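Local coordinates for hypothetical protein Atu1826 (Agrobacterium tumefaciens, PDB 2I3D) that is of unknown function but is a putative alpha/beta hydrolase, probably acting through a serine nucleophile, at residues 151-155 and 211-215; 51-55 and 68-72; 137-141 and 163-169; 46-51 and 120-125; 170-174 and 224-228. All blocks are in the same frame, centred on the assembly; numbering follows the deposited sequence. Where two conformers were deposited one is given.

From the N terminus, contact 4 opens first, at 46-51, and closes at 120-125, pairing strands 49-53 and 124-129 edge to edge. Contact 2 is nested inside that loop: 51-55 meets 68-72, laying helix 66-77 on the sheet. Contact 3 then joins helix 131-142 to the loop 163-169. It crosses contact 1, whose first segment, 151-155, lies between the two segments of contact 3; contact 1 closes at 211-215, the loop with the putative catalytic histidine. Contact 5 opens at 170-174, directly after contact 3 ends, crosses contact 1, and closes at 224-228 on helix 218-233. Contacts 1, 2, 4 and 5 all reach the same sheet.

Contact 1. Residues 151-155 and 211-215; sequences SIAPQ and NHFFN
The polar side of this contact centres on His212 and Ala153, where the CE1 corner of the imidazole approaches the carbonyl oxygen: His212 CE1 to Ala153 O is 3.2 Å. The oxygen lies obliquely to the ring, and it is buried with no hydrogen-bond partner in the model. Both imidazole nitrogens are engaged elsewhere, ND1 with Asp179 OD2 and NE2 with Ser130 OG. That geometry fits a Ser-His-Asp triad with Ser130 on a nucleophile elbow (GxSxG), as in alpha/beta hydrolases; the triad role is inferred. Ala153 follows the end of strand 146-152, while His212 sits in the loop between strand 202-207 and helix 218-233, the usual place of the histidine in this fold.

The remaining contacts are van der Waals. The methyl of Ala153 packs beside the imidazole, CB to His212 CE1 3.5 Å, and Gln155 brings its CG within 3.8 Å of the same His212 CE1, the two side chains crossing at about a right angle. A chi1 of -163° sets the His212 ring opposite its own amide nitrogen and carries it across to these groups. Phe214 supplies the purely apolar share: its CE2 meets Ile152 CG2 at 3.5 Å, and Ala153 CB comes at the ring edge, near its plane, 4.0 Å from Phe214 CE2.

Backbone bonding shapes the second segment. A type I turn runs from Asn211 to Phe214, closed by Phe214 N to Asn211 O at 3.1 Å, with His212 and Phe213 at its corners.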
# COMPACT_ATOMS: atom_id res chain seq x y z
N SER B 151 2.83 -11.34 -13.00
CA SER B 151 2.07 -11.84 -11.84
C SER B 151 2.96 -11.69 -10.64
O SER B 151 3.93 -12.44 -10.50
CB SER B 151 1.66 -13.30 -12.02
OG SER B 151 0.63 -13.38 -12.95
N ILE B 152 2.64 -10.71 -9.80
CA ILE B 152 3.43 -10.37 -8.63
C ILE B 152 2.76 -11.07 -7.42
O ILE B 152 1.57 -10.84 -7.14
CB ILE B 152 3.45 -8.87 -8.39
CG1 ILE B 152 4.17 -8.17 -9.56
CG2 ILE B 152 4.20 -8.59 -7.10
CD1 ILE B 152 3.43 -8.07 -10.91
N ALA B 153 3.51 -11.93 -6.75
CA ALA B 153 3.01 -12.62 -5.54
C ALA B 153 1.73 -13.43 -5.77
O ALA B 153 0.77 -13.28 -5.01
CB ALA B 153 2.78 -11.64 -4.34
N PRO B 154 1.72 -14.32 -6.76
CA PRO B 154 0.51 -15.14 -6.97
C PRO B 154 0.31 -16.14 -5.80
O PRO B 154 1.30 -16.45 -5.09
CB PRO B 154 0.85 -15.88 -8.27
CG PRO B 154 2.35 -16.11 -8.19
CD PRO B 154 2.86 -14.76 -7.59
N GLN B 155 -0.93 -16.63 -5.57
CA GLN B 155 -1.21 -17.41 -4.37
C GLN B 155 -1.83 -18.72 -4.82
O GLN B 155 -3.02 -18.96 -4.65
CB GLN B 155 -2.24 -16.67 -3.48
CG GLN B 155 -1.85 -15.27 -3.05
CD GLN B 155 -3.11 -14.49 -2.74
OE1 GLN B 155 -3.49 -14.25 -1.57
NE2 GLN B 155 -3.79 -14.09 -3.81
N ASN B 211 8.62 -10.25 1.63
CA ASN B 211 7.41 -10.92 2.08
C ASN B 211 6.31 -10.74 1.05
O ASN B 211 6.61 -10.32 -0.07
CB ASN B 211 7.01 -10.51 3.52
CG ASN B 211 6.69 -9.02 3.66
OD1 ASN B 211 6.50 -8.49 4.84
ND2 ASN B 211 6.57 -8.34 2.55
N HIS B 212 5.04 -11.07 1.40
CA HIS B 212 3.95 -10.93 0.43
C HIS B 212 3.74 -9.49 -0.00
O HIS B 212 3.19 -9.22 -1.05
CB HIS B 212 2.64 -11.49 0.99
CG HIS B 212 1.60 -11.75 -0.06
ND1 HIS B 212 1.75 -12.75 -1.01
CD2 HIS B 212 0.40 -11.19 -0.30
CE1 HIS B 212 0.70 -12.75 -1.81
NE2 HIS B 212 -0.15 -11.83 -1.38
N PHE B 213 4.18 -8.56 0.85
CA PHE B 213 4.00 -7.11 0.65
C PHE B 213 5.27 -6.43 0.14
O PHE B 213 5.26 -5.23 -0.11
CB PHE B 213 3.52 -6.53 1.95
CG PHE B 213 2.42 -7.36 2.55
CD1 PHE B 213 1.18 -7.38 1.96
CD2 PHE B 213 2.71 -8.24 3.58
CE1 PHE B 213 0.15 -8.21 2.45
CE2 PHE B 213 1.71 -9.09 4.09
CZ PHE B 213 0.42 -9.07 3.52
N PHE B 214 6.30 -7.24 -0.16
CA PHE B 214 7.61 -6.71 -0.59
C PHE B 214 8.04 -5.57 0.34
O PHE B 214 8.65 -4.59 -0.12
CB PHE B 214 7.56 -6.29 -2.05
CG PHE B 214 7.30 -7.44 -2.96
CD1 PHE B 214 8.38 -8.16 -3.50
CD2 PHE B 214 5.99 -7.87 -3.18
CE1 PHE B 214 8.14 -9.31 -4.34
CE2 PHE B 214 5.74 -8.98 -3.98
CZ PHE B 214 6.81 -9.72 -4.55
N ASN B 215 7.78 -5.71 1.64
CA ASN B 215 8.17 -4.63 2.54
C ASN B 215 9.69 -4.45 2.51
O ASN B 215 10.44 -5.39 2.76
CB ASN B 215 7.72 -4.88 3.98
CG ASN B 215 6.21 -4.77 4.15
OD1 ASN B 215 5.54 -3.87 3.57
ND2 ASN B 215 5.67 -5.67 4.92

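Contact 2. Residues 51-55 and 68-72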
# COMPACT_ATOMS: atom_id res chain seq x y z
N ILE B 51 -3.45 -3.30 -18.48
CA ILE B 51 -4.46 -3.28 -17.40
C ILE B 51 -3.77 -3.76 -16.12
O ILE B 51 -3.11 -4.83 -16.13
CB ILE B 51 -5.63 -4.27 -17.72
CG1 ILE B 51 -6.23 -3.95 -19.11
CG2 ILE B 51 -6.70 -4.23 -16.65
CD1 ILE B 51 -6.97 -2.59 -19.27
N ILE B 52 -3.96 -3.02 -15.03
CA ILE B 52 -3.27 -3.32 -13.76
C ILE B 52 -4.32 -3.68 -12.70
O ILE B 52 -5.27 -2.87 -12.48
CB ILE B 52 -2.43 -2.09 -13.25
CG1 ILE B 52 -1.75 -1.36 -14.42
CG2 ILE B 52 -1.45 -2.55 -12.14
CD1 ILE B 52 -0.70 -2.17 -15.17
N LEU B 53 -4.14 -4.84 -12.03
CA LEU B 53 -5.15 -5.42 -11.14
C LEU B 53 -4.64 -5.52 -9.71
O LEU B 53 -3.51 -5.96 -9.48
CB LEU B 53 -5.60 -6.80 -11.67
CG LEU B 53 -6.16 -6.73 -13.10
CD1 LEU B 53 -6.40 -8.13 -13.70
CD2 LEU B 53 -7.42 -5.84 -13.13
N HIS B 54 -5.46 -5.10 -8.74
CA HIS B 54 -5.00 -4.96 -7.35
C HIS B 54 -5.29 -6.17 -6.43
O HIS B 54 -6.04 -7.10 -6.83
CB HIS B 54 -5.54 -3.63 -6.76
CG HIS B 54 -7.02 -3.64 -6.50
ND1 HIS B 54 -7.60 -4.34 -5.47
CD2 HIS B 54 -8.03 -2.95 -7.10
CE1 HIS B 54 -8.91 -4.10 -5.45
NE2 HIS B 54 -9.19 -3.25 -6.42
N PRO B 55 -4.70 -6.21 -5.21
CA PRO B 55 -4.98 -7.28 -4.26
C PRO B 55 -6.38 -7.34 -3.68
O PRO B 55 -7.20 -6.41 -3.84
CB PRO B 55 -3.98 -7.02 -3.10
CG PRO B 55 -2.85 -6.26 -3.77
CD PRO B 55 -3.58 -5.35 -4.77
N VAL B 68 0.74 -1.48 -7.10
CA VAL B 68 -0.21 -1.28 -8.21
C VAL B 68 0.09 0.03 -8.98
O VAL B 68 0.18 0.05 -10.24
CB VAL B 68 -1.66 -1.34 -7.71
CG1 VAL B 68 -2.59 -1.02 -8.89
CG2 VAL B 68 -1.98 -2.75 -7.07
N TYR B 69 0.25 1.13 -8.24
CA TYR B 69 0.62 2.43 -8.83
C TYR B 69 1.93 2.35 -9.62
O TYR B 69 1.99 2.79 -10.76
CB TYR B 69 0.70 3.53 -7.75
CG TYR B 69 1.13 4.80 -8.41
CD1 TYR B 69 0.22 5.55 -9.16
CD2 TYR B 69 2.46 5.21 -8.39
CE1 TYR B 69 0.61 6.67 -9.82
CE2 TYR B 69 2.86 6.37 -9.06
CZ TYR B 69 1.92 7.08 -9.77
OH TYR B 69 2.27 8.21 -10.45
N GLN B 70 2.98 1.79 -8.99
CA GLN B 70 4.26 1.65 -9.69
C GLN B 70 4.17 0.79 -10.96
O GLN B 70 4.81 1.12 -11.96
CB GLN B 70 5.30 1.09 -8.76
CG GLN B 70 5.66 2.10 -7.64
CD GLN B 70 6.42 3.26 -8.16
OE1 GLN B 70 7.31 3.12 -9.05
NE2 GLN B 70 6.06 4.45 -7.69
N LEU B 71 3.38 -0.28 -10.94
CA LEU B 71 3.20 -1.05 -12.16
C LEU B 71 2.53 -0.18 -13.23
O LEU B 71 2.95 -0.16 -14.38
CB LEU B 71 2.35 -2.31 -11.91
CG LEU B 71 3.06 -3.43 -11.13
CD1 LEU B 71 2.07 -4.43 -10.52
CD2 LEU B 71 4.11 -4.17 -12.06
N PHE B 72 1.44 0.51 -12.83
CA PHE B 72 0.80 1.45 -13.73
C PHE B 72 1.83 2.43 -14.33
O PHE B 72 1.89 2.62 -15.57
CB PHE B 72 -0.28 2.19 -12.95
CG PHE B 72 -1.02 3.22 -13.75
CD1 PHE B 72 -2.29 2.93 -14.27
CD2 PHE B 72 -0.48 4.51 -13.93
CE1 PHE B 72 -3.02 3.91 -14.98
CE2 PHE B 72 -1.19 5.49 -14.63
CZ PHE B 72 -2.47 5.19 -15.16
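His54 ND1 donates to Pro55 O at 2.7 Å, and both residues also touch Val68. The acceptor lies near the imidazole plane, and the N-H points at a lone pair in the carbonyl plane, although the N-H...O angle of 145° shows a bent bond. NE2 of the same ring bonds to the backbone N of Phe87, so two bonds hold the imidazole against rotation.

Across the contact no hydrogen bond forms, and the side chains meet through apolar atoms. In Val68, chi1 of 176° places CG1 trans to the amide nitrogen and sends the other methyl, CG2, to the loop residues that follow the strand: Val68 CG2 is 3.7 Å from His54 CB and 3.8 Å from Pro55 CD, the proline and valine meeting tip to tip. Ile52 CG2 lies against a backbone oxygen, 3.6 Å from Val68 O. It is also 3.8 Å from Val68 CG1, the two side chains sliding past each other in opposite directions, and equally close to Leu71 CB. The other branch, CG1, runs along the helix backbone, 3.9 Å from Phe72 CA. Ile52 thus spans one turn of the helix, touching Val68, Leu71 and Phe72.

The axes of strand 51-53 and helix 68-72 are nearly antiparallel, at 169°, and approach to 8.5 Å. That is the strand-helix half of the beta-alpha-beta unit 49-53, 66-77 and 81-85; Phe72 makes a cation-pi contact with Arg84 of its second strand, and Leu71 packs against Met222 and Cys225 of helix 218-233.

Contact 3. Residues 137-141 and 163-169; sequences MQLLM and FLAPCPS
Gln138 lays its CG over one face of the Phe163 ring, a CH-pi contact with CG 3.7 Å from the ring centroid and 26° off the normal. The two side chains cross at about a right angle. The same ring turns its edge to the preceding helical residue: Phe163 CE1 is 3.4 Å from Met137 O, and Met137 CB also lies in the ring plane. One aromatic group is therefore held by face and by edge against a single turn of helix.

Both methionines are selenomethionines, and both are bent. Met137 turns at chi3 (82°), bringing CE to Leu164 CD1 at 3.5 Å, a shortness that is doubtful because this side chain has a second conformer, and to Cys167 SG at 4.0 Å. Met141 instead bends at chi2 (62°). Its body slides past Phe163 in the opposite direction, and its selenium reaches the far part of the loop, with SE 3.2 Å from Pro166 O and 3.8 Å from Pro168 CD. Leu140 meets Pro168 obliquely, CG to CG 3.8 Å, and sets CD1 beside Ser169, whose OG bonds to Ile146 O.

The loop bends through an inverse gamma turn centred on Leu164 and a cis peptide before Pro166. In alpha/beta-hydrolase terms, 137-141 belongs to the helix after the putative nucleophile elbow, and the loop against it is the later part of the link between strands 146-152 and 171-176.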
# COMPACT_ATOMS: atom_id res chain seq x y z
N MSE B 137 -4.40 -13.60 -14.68
CA MSE B 137 -4.08 -14.79 -15.48
C MSE B 137 -5.37 -15.42 -16.05
O MSE B 137 -5.33 -16.03 -17.13
CB MSE B 137 -3.17 -15.78 -14.73
CG MSE B 137 -1.81 -15.14 -14.39
SE MSE B 137 -0.43 -16.37 -13.83
CE MSE B 137 0.14 -16.96 -15.62
N GLN B 138 -6.49 -15.26 -15.34
CA GLN B 138 -7.76 -15.72 -15.88
C GLN B 138 -8.13 -14.85 -17.10
O GLN B 138 -8.63 -15.34 -18.13
CB GLN B 138 -8.85 -15.64 -14.82
CG GLN B 138 -8.69 -16.68 -13.71
CD GLN B 138 -9.80 -16.55 -12.68
OE1 GLN B 138 -10.98 -16.87 -12.95
NE2 GLN B 138 -9.45 -16.01 -11.49
N LEU B 139 -7.87 -13.55 -17.01
CA LEU B 139 -8.21 -12.67 -18.15
C LEU B 139 -7.32 -13.04 -19.36
O LEU B 139 -7.80 -13.13 -20.50
CB LEU B 139 -8.04 -11.21 -17.76
CG LEU B 139 -8.44 -10.19 -18.83
CD1 LEU B 139 -9.96 -10.22 -19.05
CD2 LEU B 139 -7.96 -8.80 -18.40
N LEU B 140 -6.04 -13.27 -19.09
CA LEU B 140 -5.07 -13.72 -20.09
C LEU B 140 -5.59 -14.95 -20.83
O LEU B 140 -5.58 -15.01 -22.06
CB LEU B 140 -3.77 -14.09 -19.35
CG LEU B 140 -2.67 -14.82 -20.14
CD1 LEU B 140 -2.05 -13.85 -21.10
CD2 LEU B 140 -1.61 -15.39 -19.23
N MSE B 141 -6.06 -15.93 -20.07
CA MSE B 141 -6.57 -17.17 -20.66
C MSE B 141 -7.74 -16.91 -21.63
O MSE B 141 -7.84 -17.58 -22.67
CB MSE B 141 -6.96 -18.13 -19.52
CG MSE B 141 -7.06 -19.59 -19.91
SE MSE B 141 -5.34 -20.33 -20.53
CE MSE B 141 -6.24 -21.82 -21.44
N PHE B 163 -6.59 -23.64 -14.35
CA PHE B 163 -7.16 -23.19 -15.66
C PHE B 163 -6.06 -22.86 -16.71
O PHE B 163 -6.35 -22.74 -17.89
CB PHE B 163 -8.08 -21.98 -15.49
CG PHE B 163 -7.36 -20.76 -14.96
CD1 PHE B 163 -6.68 -19.90 -15.82
CD2 PHE B 163 -7.32 -20.50 -13.59
CE1 PHE B 163 -5.97 -18.79 -15.31
CE2 PHE B 163 -6.59 -19.40 -13.09
CZ PHE B 163 -5.92 -18.57 -13.94
N LEU B 164 -4.84 -22.60 -16.26
CA LEU B 164 -3.73 -22.29 -17.18
C LEU B 164 -3.24 -23.57 -17.87
O LEU B 164 -2.24 -24.22 -17.46
CB LEU B 164 -2.59 -21.67 -16.43
CG LEU B 164 -2.81 -20.21 -16.02
CD1 LEU B 164 -1.78 -19.79 -14.94
CD2 LEU B 164 -2.80 -19.23 -17.25
N ALA B 165 -3.92 -23.94 -18.93
CA ALA B 165 -3.68 -25.25 -19.52
C ALA B 165 -3.99 -25.26 -21.03
O ALA B 165 -4.98 -25.86 -21.47
CB ALA B 165 -4.52 -26.30 -18.80
N PRO B 166 -3.09 -24.67 -21.83
CA PRO B 166 -1.86 -24.12 -21.28
C PRO B 166 -1.94 -22.59 -21.16
O PRO B 166 -2.84 -21.92 -21.71
CB PRO B 166 -0.82 -24.50 -22.35
CG PRO B 166 -1.62 -24.35 -23.64
CD PRO B 166 -3.10 -24.57 -23.31
N CYS B 167 -1.00 -22.08 -20.39
CA CYS B 167 -0.75 -20.68 -20.37
C CYS B 167 -0.40 -20.25 -21.81
O CYS B 167 0.48 -20.84 -22.42
CB CYS B 167 0.36 -20.37 -19.38
SG CYS B 167 0.71 -18.61 -19.22
N PRO B 168 -1.11 -19.25 -22.34
CA PRO B 168 -0.97 -18.89 -23.76
C PRO B 168 0.19 -17.91 -24.14
O PRO B 168 0.49 -17.68 -25.33
CB PRO B 168 -2.35 -18.30 -24.06
CG PRO B 168 -2.68 -17.58 -22.80
CD PRO B 168 -2.23 -18.52 -21.71
N SER B 169 0.80 -17.31 -23.12
CA SER B 169 1.76 -16.24 -23.35
C SER B 169 2.93 -16.37 -22.39
O SER B 169 2.82 -16.98 -21.30
CB SER B 169 1.11 -14.86 -23.14
OG SER B 169 0.05 -14.67 -24.08

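Contact 4. Residues 46-51 and 120-125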
# COMPACT_ATOMS: atom_id res chain seq x y z
N SER B 46 -2.10 3.15 -32.15
CA SER B 46 -2.17 1.69 -32.01
C SER B 46 -1.34 1.23 -30.80
O SER B 46 -0.86 0.10 -30.79
CB SER B 46 -1.66 0.95 -33.27
OG SER B 46 -2.54 1.05 -34.40
N ALA B 47 -1.13 2.10 -29.81
CA ALA B 47 -0.28 1.73 -28.66
C ALA B 47 -0.89 0.53 -27.91
O ALA B 47 -2.12 0.42 -27.81
CB ALA B 47 -0.06 2.89 -27.72
N PRO B 48 -0.03 -0.35 -27.37
CA PRO B 48 -0.58 -1.48 -26.63
C PRO B 48 -1.25 -0.99 -25.36
O PRO B 48 -0.91 0.09 -24.87
CB PRO B 48 0.67 -2.29 -26.28
CG PRO B 48 1.78 -1.27 -26.18
CD PRO B 48 1.44 -0.32 -27.34
N ILE B 49 -2.22 -1.77 -24.88
CA ILE B 49 -2.94 -1.49 -23.64
C ILE B 49 -2.36 -2.30 -22.46
O ILE B 49 -2.06 -3.47 -22.59
CB ILE B 49 -4.44 -1.79 -23.79
CG1 ILE B 49 -5.06 -0.79 -24.79
CG2 ILE B 49 -5.18 -1.67 -22.44
CD1 ILE B 49 -6.37 -1.25 -25.43
N ALA B 50 -2.26 -1.65 -21.31
CA ALA B 50 -1.88 -2.36 -20.10
C ALA B 50 -3.00 -2.20 -19.07
O ALA B 50 -3.45 -1.07 -18.84
CB ALA B 50 -0.56 -1.83 -19.55
N ILE B 51 -3.45 -3.30 -18.48
CA ILE B 51 -4.46 -3.28 -17.40
C ILE B 51 -3.77 -3.76 -16.12
O ILE B 51 -3.11 -4.83 -16.13
CB ILE B 51 -5.63 -4.27 -17.72
CG1 ILE B 51 -6.23 -3.95 -19.11
CG2 ILE B 51 -6.70 -4.23 -16.65
CD1 ILE B 51 -6.97 -2.59 -19.27
N ASP B 120 -7.85 0.59 -32.36
CA ASP B 120 -6.74 0.17 -33.22
C ASP B 120 -5.57 -0.46 -32.46
O ASP B 120 -4.58 -0.87 -33.07
CB ASP B 120 -6.25 1.33 -34.09
CG ASP B 120 -7.16 1.60 -35.26
OD1 ASP B 120 -6.96 0.99 -36.34
OD2 ASP B 120 -8.07 2.44 -35.11
N SER B 121 -5.71 -0.58 -31.14
CA SER B 121 -4.70 -1.28 -30.34
C SER B 121 -4.91 -2.78 -30.56
O SER B 121 -6.03 -3.30 -30.31
CB SER B 121 -4.85 -0.91 -28.86
OG SER B 121 -3.99 -1.70 -28.06
N LYS B 122 -3.86 -3.46 -31.00
CA LYS B 122 -3.96 -4.89 -31.31
C LYS B 122 -3.33 -5.78 -30.23
O LYS B 122 -3.40 -7.02 -30.32
CB LYS B 122 -3.36 -5.21 -32.68
CG LYS B 122 -4.16 -4.65 -33.89
CD LYS B 122 -5.64 -5.09 -33.86
CE LYS B 122 -6.46 -4.64 -35.09
NZ LYS B 122 -6.44 -3.14 -35.33
N SER B 123 -2.73 -5.17 -29.20
CA SER B 123 -2.12 -5.98 -28.14
C SER B 123 -2.26 -5.40 -26.76
O SER B 123 -2.49 -4.20 -26.56
CB SER B 123 -0.66 -6.27 -28.41
OG SER B 123 0.08 -5.11 -28.24
N CYS B 124 -2.11 -6.30 -25.79
CA CYS B 124 -2.42 -5.94 -24.43
C CYS B 124 -1.47 -6.70 -23.49
O CYS B 124 -1.03 -7.81 -23.79
CB CYS B 124 -3.91 -6.21 -24.14
SG CYS B 124 -4.39 -6.08 -22.38
N TRP B 125 -1.15 -6.05 -22.37
CA TRP B 125 -0.51 -6.73 -21.23
C TRP B 125 -1.40 -6.63 -20.02
O TRP B 125 -2.10 -5.64 -19.86
CB TRP B 125 0.81 -6.05 -20.85
CG TRP B 125 2.00 -6.47 -21.72
CD1 TRP B 125 2.16 -6.28 -23.06
CD2 TRP B 125 3.20 -7.07 -21.25
NE1 TRP B 125 3.41 -6.74 -23.47
CE2 TRP B 125 4.07 -7.22 -22.38
CE3 TRP B 125 3.65 -7.46 -19.98
CZ2 TRP B 125 5.34 -7.77 -22.26
CZ3 TRP B 125 4.92 -8.02 -19.86
CH2 TRP B 125 5.74 -8.18 -21.00
O HOH W 1 -3.21 -1.11 -35.52
O HOH W 2 -1.52 -2.49 -31.29
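Ile49 pairs with Cys124, and Ala50 with Trp125, as parallel beta bridges, knit by Ile49 N to Ser123 O at 3.0 Å, Trp125 N to Ile49 O at 2.7 Å and Ile51 N to Trp125 O at 3.0 Å. Close CA-H...O contacts fill in between; Cys124 CA lies 3.1 Å from Ile49 O.

Ahead of the strands the ladder is prolonged by a side chain. With chi1 at 173°, the Ser121 hydroxyl points away from the amide of its own residue and donates from OG to Ala47 O at 2.8 Å, tilted 29° out of the carbonyl plane. It stands in for the backbone amide that a regular strand would offer, and Ile49 CG1 lies 3.6 Å from Ser121 OG. Pro48 CB packs on Ser123 OG at 3.5 Å.

At the outer end water takes over. One water donates to Asp120 O and is also hydrogen-bonded to Ser46 OG, while another donates to Ser46 O and accepts from Lys122 N; the short distances at Ser46 OG and Lys122 N make their finer geometry doubtful.

Deeper in, Ile49 and Cys124 turn to the face where helix 101-117 packs. Ala50 and Trp125 occupy the other face, where the indole meets Phe80 edge-to-face and also touches Tyr228 of helix 218-233. Strand 124-129 then runs on to the putative nucleophile elbow, making this parallel pair part of the central sheet of an alpha/beta-hydrolase fold.

Contact 5. Residues 170-174 and 224-228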
# COMPACT_ATOMS: atom_id res chain seq x y z
N SER B 170 4.05 -15.79 -22.81
CA SER B 170 5.21 -15.63 -21.96
C SER B 170 4.93 -14.49 -20.96
O SER B 170 4.23 -13.53 -21.26
CB SER B 170 6.40 -15.24 -22.84
OG SER B 170 6.73 -16.35 -23.70
N GLY B 171 5.54 -14.59 -19.78
CA GLY B 171 5.39 -13.50 -18.81
C GLY B 171 6.31 -13.70 -17.62
O GLY B 171 7.12 -14.65 -17.56
N LEU B 172 6.14 -12.81 -16.65
CA LEU B 172 6.99 -12.74 -15.45
C LEU B 172 6.17 -13.14 -14.22
O LEU B 172 5.05 -12.62 -14.02
CB LEU B 172 7.43 -11.28 -15.29
CG LEU B 172 8.17 -10.96 -13.97
CD1 LEU B 172 9.52 -11.63 -13.90
CD2 LEU B 172 8.31 -9.46 -13.82
N ILE B 173 6.74 -14.02 -13.39
CA ILE B 173 6.17 -14.33 -12.08
C ILE B 173 7.25 -13.92 -11.12
O ILE B 173 8.42 -14.33 -11.26
CB ILE B 173 5.79 -15.82 -11.95
CG1 ILE B 173 4.64 -16.14 -12.90
CG2 ILE B 173 5.42 -16.15 -10.52
CD1 ILE B 173 4.21 -17.60 -12.95
N ILE B 174 6.87 -13.10 -10.12
CA ILE B 174 7.88 -12.63 -9.17
C ILE B 174 7.32 -12.73 -7.76
O ILE B 174 6.17 -12.34 -7.52
CB ILE B 174 8.44 -11.21 -9.57
CG1 ILE B 174 9.46 -10.68 -8.59
CG2 ILE B 174 7.24 -10.23 -9.79
CD1 ILE B 174 10.36 -9.65 -9.38
N GLU B 224 13.11 -5.16 -11.22
CA GLU B 224 12.99 -6.44 -11.93
C GLU B 224 11.85 -6.37 -12.94
O GLU B 224 12.01 -6.84 -14.07
CB GLU B 224 12.76 -7.58 -10.95
CG GLU B 224 13.98 -7.86 -10.02
CD GLU B 224 15.12 -8.63 -10.68
OE1 GLU B 224 15.04 -9.00 -11.88
OE2 GLU B 224 16.10 -8.90 -9.96
N CYS B 225 10.71 -5.79 -12.53
CA CYS B 225 9.59 -5.58 -13.49
C CYS B 225 10.01 -4.69 -14.70
O CYS B 225 9.71 -5.00 -15.84
CB CYS B 225 8.39 -4.97 -12.77
SG CYS B 225 7.68 -6.14 -11.57
N GLU B 226 10.71 -3.59 -14.41
CA GLU B 226 11.21 -2.69 -15.46
C GLU B 226 12.15 -3.42 -16.45
O GLU B 226 11.94 -3.37 -17.66
CB GLU B 226 11.89 -1.48 -14.83
CG GLU B 226 12.40 -0.49 -15.80
CD GLU B 226 13.13 0.67 -15.09
OE1 GLU B 226 13.72 0.46 -13.98
OE2 GLU B 226 13.10 1.79 -15.65
N ASP B 227 13.12 -4.14 -15.90
CA ASP B 227 14.09 -4.89 -16.72
C ASP B 227 13.37 -5.91 -17.57
O ASP B 227 13.68 -6.06 -18.74
CB ASP B 227 15.13 -5.60 -15.85
CG ASP B 227 16.04 -4.65 -15.09
OD1 ASP B 227 16.05 -3.43 -15.37
OD2 ASP B 227 16.76 -5.13 -14.20
N TYR B 228 12.37 -6.57 -16.99
CA TYR B 228 11.66 -7.61 -17.75
C TYR B 228 10.92 -6.95 -18.95
O TYR B 228 10.95 -7.43 -20.08
CB TYR B 228 10.66 -8.35 -16.85
CG TYR B 228 9.95 -9.42 -17.63
CD1 TYR B 228 10.65 -10.59 -18.03
CD2 TYR B 228 8.61 -9.25 -18.03
CE1 TYR B 228 10.01 -11.58 -18.77
CE2 TYR B 228 7.95 -10.20 -18.78
CZ TYR B 228 8.65 -11.36 -19.17
OH TYR B 228 7.99 -12.29 -19.93
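Leu172 and Tyr228 form the tight part of this contact. Leu172 CB sits over one face of the phenol ring, 3.7 Å from its centroid and 17° off the normal, a CH-pi contact offset toward the rim on the CD2 and CE2 side. A chi1 of -179° gives Tyr228 an extended start that carries the ring from the helix across to the strand backbone. There Tyr228 OH comes within 3.1 Å of Gly171 CA. Neither the N nor the O of Gly171 lies at an angle that would bond this hydroxyl; its polar partner is Arg232 NH1, so it is satisfied although buried.

Toward the other end the contacts become fewer. Cys225 SG makes longer approaches to this strand, 4.1 Å from Leu172 CD2 and 4.5 Å from Ile174 CG2, than the leucine-tyrosine CH-pi contact beside it. Ile174 CD1 still reaches Glu224 CB at 3.5 Å, but this partly exposed glutamate marks the solvent side: its chain bends at chi2, meets the isoleucine through its aliphatic carbons, and has a long, weak ion pair from OE2 to Arg205.

Strand 171-174 and helix 224-228 run nearly antiparallel, at 166°, with their axes 9.9 Å apart at closest. This is the C-terminal helix, 218-233, lying on the central sheet as in alpha/beta hydrolases, beside helix 66-77, whose Leu71 and Leu74 also touch Cys225.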